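N-acetylglucosamine-6-phosphate deacetylase (Mycobacterium smegmatis, PDB 6FV4) probably removes the acetyl group from N-acetylglucosamine-6-phosphate, a metal-dependent hydrolysis in amino-sugar metabolism. Local coordinates at residues Y266-I269 with T270-G274; V294-G298 with P299-D303. The protein carries 1 engineered substitution. One frame throughout, in Å; residues are numbered along the deposited sequence.

Contact 1: residues Y266-I269 with T270-G274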
loop_
_atom_site.group_PDB
_atom_site.type_symbol
_atom_site.label_atom_id
_atom_site.label_comp_id
_atom_site.label_asym_id
_atom_site.label_seq_id
_atom_site.Cartn_x
_atom_site.Cartn_y
_atom_site.Cartn_z
ATOM N N TYR B 266 -1.023 8.890 -2.594
ATOM C CA TYR B 266 -2.471 8.775 -2.764
ATOM C C TYR B 266 -2.825 7.607 -3.687
ATOM O O TYR B 266 -3.819 6.899 -3.462
ATOM C CB TYR B 266 -3.033 10.088 -3.312
ATOM C CG TYR B 266 -4.352 9.938 -4.038
ATOM C CD1 TYR B 266 -5.541 9.751 -3.327
ATOM C CD2 TYR B 266 -4.416 9.990 -5.425
ATOM C CE1 TYR B 266 -6.755 9.598 -3.990
ATOM C CE2 TYR B 266 -5.621 9.842 -6.098
ATOM C CZ TYR B 266 -6.789 9.652 -5.372
ATOM O OH TYR B 266 -7.994 9.505 -6.021
ATOM N N ARG B 267 -2.037 7.411 -4.744
ATOM C CA ARG B 267 -2.225 6.260 -5.632
ATOM C C ARG B 267 -1.947 4.950 -4.909
ATOM O O ARG B 267 -2.705 3.983 -5.039
ATOM C CB ARG B 267 -1.301 6.383 -6.850
ATOM C CG ARG B 267 -1.929 6.975 -8.078
ATOM C CD ARG B 267 -1.100 6.663 -9.350
ATOM N NE ARG B 267 0.336 6.940 -9.202
ATOM C CZ ARG B 267 0.893 8.144 -9.312
ATOM N NH1 ARG B 267 0.143 9.216 -9.549
ATOM N NH2 ARG B 267 2.209 8.285 -9.174
ATOM N N HIS B 268 -0.819 4.879 -4.202
ATOM C CA HIS B 268 -0.476 3.698 -3.409
ATOM C C HIS B 268 -1.601 3.304 -2.454
ATOM O O HIS B 268 -1.982 2.129 -2.363
ATOM C CB HIS B 268 0.802 3.995 -2.622
ATOM C CG HIS B 268 1.275 2.857 -1.771
ATOM N ND1 HIS B 268 1.872 1.730 -2.296
ATOM C CD2 HIS B 268 1.252 2.682 -0.430
ATOM C CE1 HIS B 268 2.190 0.906 -1.313
ATOM N NE2 HIS B 268 1.825 1.461 -0.169
ATOM N N ILE B 269 -2.125 4.273 -1.705
ATOM C CA ILE B 269 -3.166 3.953 -0.732
ATOM C C ILE B 269 -4.451 3.554 -1.445
ATOM O O ILE B 269 -5.116 2.586 -1.056
ATOM C CB ILE B 269 -3.372 5.128 0.244
ATOM C CG1 ILE B 269 -2.117 5.316 1.103
ATOM C CG2 ILE B 269 -4.597 4.876 1.164
ATOM C CD1 ILE B 269 -1.668 4.052 1.854
ATOM N N THR B 270 -4.822 4.277 -2.502
ATOM C CA THR B 270 -5.998 3.873 -3.262
ATOM C C THR B 270 -5.839 2.452 -3.779
ATOM O O THR B 270 -6.766 1.643 -3.675
ATOM C CB THR B 270 -6.243 4.827 -4.426
ATOM O OG1 THR B 270 -6.429 6.158 -3.933
ATOM C CG2 THR B 270 -7.467 4.396 -5.208
ATOM N N GLN B 271 -4.652 2.134 -4.319
ATOM C CA GLN B 271 -4.349 0.784 -4.787
ATOM C C GLN B 271 -4.472 -0.226 -3.646
ATOM O O GLN B 271 -4.993 -1.330 -3.840
ATOM C CB GLN B 271 -2.940 0.789 -5.422
ATOM C CG GLN B 271 -2.448 -0.485 -6.064
ATOM C CD GLN B 271 -1.046 -0.336 -6.714
ATOM O OE1 GLN B 271 -0.358 0.690 -6.559
ATOM N NE2 GLN B 271 -0.635 -1.365 -7.451
ATOM N N THR B 272 -4.054 0.152 -2.437
ATOM C CA THR B 272 -4.100 -0.760 -1.291
ATOM C C THR B 272 -5.529 -0.981 -0.781
ATOM O O THR B 272 -5.954 -2.124 -0.588
ATOM C CB THR B 272 -3.218 -0.229 -0.149
ATOM O OG1 THR B 272 -1.898 0.030 -0.630
ATOM C CG2 THR B 272 -3.121 -1.245 0.986
ATOM N N VAL B 273 -6.288 0.088 -0.533
ATOM C CA VAL B 273 -7.540 -0.089 0.212
ATOM C C VAL B 273 -8.748 -0.301 -0.687
ATOM O O VAL B 273 -9.786 -0.776 -0.203
ATOM C CB VAL B 273 -7.818 1.089 1.162
ATOM C CG1 VAL B 273 -6.643 1.300 2.061
ATOM C CG2 VAL B 273 -8.154 2.372 0.383
ATOM N N GLY B 274 -8.649 0.035 -1.970
ATOM C CA GLY B 274 -9.748 -0.145 -2.893
ATOM C C GLY B 274 -10.581 1.112 -3.047
ATOM O O GLY B 274 -10.330 2.127 -2.395
HETATM O O HOH W 1 2.113 1.884 -5.290
#
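The last two turns of helix 263-273 carry this contact, where Tyr266 and His268 each lend a carbonyl to a threonine one turn on. Tyr266 O takes the backbone N of Thr270 at 3.0 Å and also Thr270 OG1 at 2.8 Å, the two donors reaching it from opposite faces of the carbonyl plane. Having OG1 beside its own backbone N (chi1 -59°) is what turns the Thr270 hydroxyl back along the helix; the same oxygen sits 3.5 Å from Tyr266 CE1, over one face of the phenol ring near its rim. Thr272 repeats the scheme on His268 O, with OG1 at 2.7 Å, above the carbonyl plane. That hydroxyl also lies over the centre of the His268 imidazole, Thr272 OG1 being 4.0 Å from His268 NE2. A water in the plane of the ring joins His268 ND1 to Gln271 OE1. On the inner side, Ile269 CG2 meets Val273 CG1 at 4.2 Å, and Ile269 packs onto strand 251-255. Across the dimer interface, His268 NE2 bonds to His268 NE2 of the second subunit, Thr272 OG1 to Thr272 OG1 of that subunit, and Arg267 forms a salt bridge with its Glu246. Gly274 then leaves the helix with positive phi, ending the helix of a beta-alpha-beta unit in the amidohydrolase barrel.

Contact 2: residues V294-G298 with P299-D303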
loop_
_atom_site.group_PDB
_atom_site.type_symbol
_atom_site.label_atom_id
_atom_site.label_comp_id
_atom_site.label_asym_id
_atom_site.label_seq_id
_atom_site.Cartn_x
_atom_site.Cartn_y
_atom_site.Cartn_z
ATOM N N VAL B 294 -3.202 40.176 3.850
ATOM C CA VAL B 294 -2.940 39.861 5.243
ATOM C C VAL B 294 -4.258 39.994 5.991
ATOM O O VAL B 294 -5.043 40.915 5.732
ATOM C CB VAL B 294 -1.847 40.767 5.843
ATOM C CG1 VAL B 294 -1.574 40.387 7.299
ATOM C CG2 VAL B 294 -0.574 40.667 5.020
ATOM N N TYR B 295 -4.512 39.059 6.897
ATOM C CA TYR B 295 -5.829 38.925 7.491
ATOM C C TYR B 295 -5.703 38.549 8.953
ATOM O O TYR B 295 -4.820 37.778 9.336
ATOM C CB TYR B 295 -6.676 37.866 6.776
ATOM C CG TYR B 295 -6.932 38.145 5.317
ATOM C CD1 TYR B 295 -7.931 39.035 4.929
ATOM C CD2 TYR B 295 -6.191 37.506 4.325
ATOM C CE1 TYR B 295 -8.184 39.289 3.593
ATOM C CE2 TYR B 295 -6.435 37.754 2.977
ATOM C CZ TYR B 295 -7.431 38.651 2.619
ATOM O OH TYR B 295 -7.698 38.902 1.291
ATOM N N ARG B 296 -6.614 39.083 9.760
ATOM C CA ARG B 296 -6.752 38.694 11.153
ATOM C C ARG B 296 -7.775 37.568 11.228
ATOM O O ARG B 296 -8.975 37.803 11.053
ATOM C CB ARG B 296 -7.193 39.889 11.993
ATOM C CG ARG B 296 -7.269 39.600 13.479
ATOM C CD ARG B 296 -5.980 38.955 13.985
ATOM N NE ARG B 296 -5.936 38.945 15.446
ATOM C CZ ARG B 296 -4.901 38.527 16.166
ATOM N NH1 ARG B 296 -3.807 38.075 15.558
ATOM N NH2 ARG B 296 -4.967 38.559 17.495
ATOM N N LEU B 297 -7.315 36.352 11.510
ATOM C CA LEU B 297 -8.172 35.166 11.525
ATOM C C LEU B 297 -7.973 34.448 12.854
ATOM O O LEU B 297 -6.959 33.770 13.055
ATOM C CB LEU B 297 -7.857 34.244 10.348
ATOM C CG LEU B 297 -8.003 34.882 8.964
ATOM C CD1 LEU B 297 -7.586 33.914 7.822
ATOM C CD2 LEU B 297 -9.431 35.400 8.782
ATOM N N GLY B 298 -8.943 34.597 13.756
ATOM C CA GLY B 298 -8.776 34.145 15.112
ATOM C C GLY B 298 -7.593 34.852 15.741
ATOM O O GLY B 298 -7.428 36.067 15.599
ATOM N N PRO B 299 -6.725 34.100 16.416
ATOM C CA PRO B 299 -5.581 34.717 17.102
ATOM C C PRO B 299 -4.348 34.947 16.234
ATOM O O PRO B 299 -3.266 35.188 16.778
ATOM C CB PRO B 299 -5.269 33.703 18.209
ATOM C CG PRO B 299 -5.654 32.390 17.604
ATOM C CD PRO B 299 -6.875 32.674 16.759
ATOM N N LEU B 300 -4.461 34.879 14.908
ATOM C CA LEU B 300 -3.266 34.980 14.081
ATOM C C LEU B 300 -3.470 35.932 12.910
ATOM O O LEU B 300 -4.562 36.010 12.339
ATOM C CB LEU B 300 -2.838 33.600 13.571
ATOM C CG LEU B 300 -2.060 32.822 14.638
ATOM C CD1 LEU B 300 -1.959 31.346 14.274
ATOM C CD2 LEU B 300 -0.678 33.442 14.876
ATOM N N ASP B 301 -2.415 36.698 12.605
ATOM C CA ASP B 301 -2.287 37.389 11.330
ATOM C C ASP B 301 -1.831 36.362 10.300
ATOM O O ASP B 301 -0.800 35.709 10.494
ATOM C CB ASP B 301 -1.254 38.521 11.391
ATOM C CG ASP B 301 -1.706 39.741 12.195
ATOM O OD1 ASP B 301 -2.850 39.793 12.712
ATOM O OD2 ASP B 301 -0.870 40.677 12.295
ATOM N N ILE B 302 -2.583 36.218 9.210
ATOM C CA ILE B 302 -2.260 35.258 8.157
ATOM C C ILE B 302 -1.974 36.019 6.872
ATOM O O ILE B 302 -2.769 36.873 6.464
ATOM C CB ILE B 302 -3.396 34.240 7.936
ATOM C CG1 ILE B 302 -3.703 33.466 9.222
ATOM C CG2 ILE B 302 -3.046 33.297 6.771
ATOM C CD1 ILE B 302 -2.618 32.504 9.655
ATOM N N ASP B 303 -0.858 35.688 6.229
ATOM C CA ASP B 303 -0.450 36.282 4.961
ATOM C C ASP B 303 -0.715 35.269 3.853
ATOM O O ASP B 303 -0.117 34.190 3.848
ATOM C CB ASP B 303 1.031 36.669 5.005
ATOM C CG ASP B 303 1.494 37.453 3.774
ATOM O OD1 ASP B 303 0.653 37.938 2.978
ATOM O OD2 ASP B 303 2.727 37.578 3.597
#
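Strands 293-297 and 300-305 form a beta hairpin closed by a type II' turn from Leu297 to Leu300, and Arg296 reaches across it toward Pro299 and Asp301. Its CG stands anti to the backbone N (chi1 -176°), and a bend at chi2 (51°) swings the rest of the chain over the turn. The Arg296 guanidinium therefore lies with one face against the Gly298-Pro299-Leu300 backbone, its NH1 3.2 Å from Pro299 C. Arg296 NH1 also makes a long, weak salt bridge to Asp301 OD1 at 3.5 Å, the guanidinium and carboxylate planes turned 75° apart; Arg296 CD touches the same oxygen. Further from the turn on this face, Val294 CG2 rests 3.6 Å from Asp303 OD1, an apolar methyl beside a carboxylate.

The other face is greasier. Leu297 CD1 meets Ile302 CG1 at 4.2 Å, the two side chains crossing at about a right angle, and Ile302 continues onto Ala309 and Val311 of strand 308-311 and onto Ala318, a predicted substrate-binding residue. Tyr295 points to the same face, its hydroxyl bonded to Ser291 O. The backbone holds these side chains in register: Ile302 N gives Tyr295 O a hydrogen bond of 2.7 Å, and Tyr295 N returns one to Ile302 O. At the turn, Gly298 has the positive phi expected of the first corner of a type II' turn, with Pro299 following. Leu297 N binds Leu300 O at 2.9 Å, while the return bond from Leu300 N to Leu297 O is weak, at 3.3 Å.

The two contacts share no element: their centres lie 36 Å apart and their nearest atoms about 25 Å. Contact 1 is partly buried, between the barrel strands and the second subunit, whereas contact 2 is a surface hairpin that no other chain of the assembly touches. Both are continuous stretches, but the helix pairs residues a turn apart and the hairpin pairs strands that run back past each other. Polar groups in contact 1 are gripped by backbone carbonyls and by partners across the dimer; in contact 2 the charged pair lies on the exposed face and is weak, while on the other face Ile302 packs against strand 308-311 and Ala318.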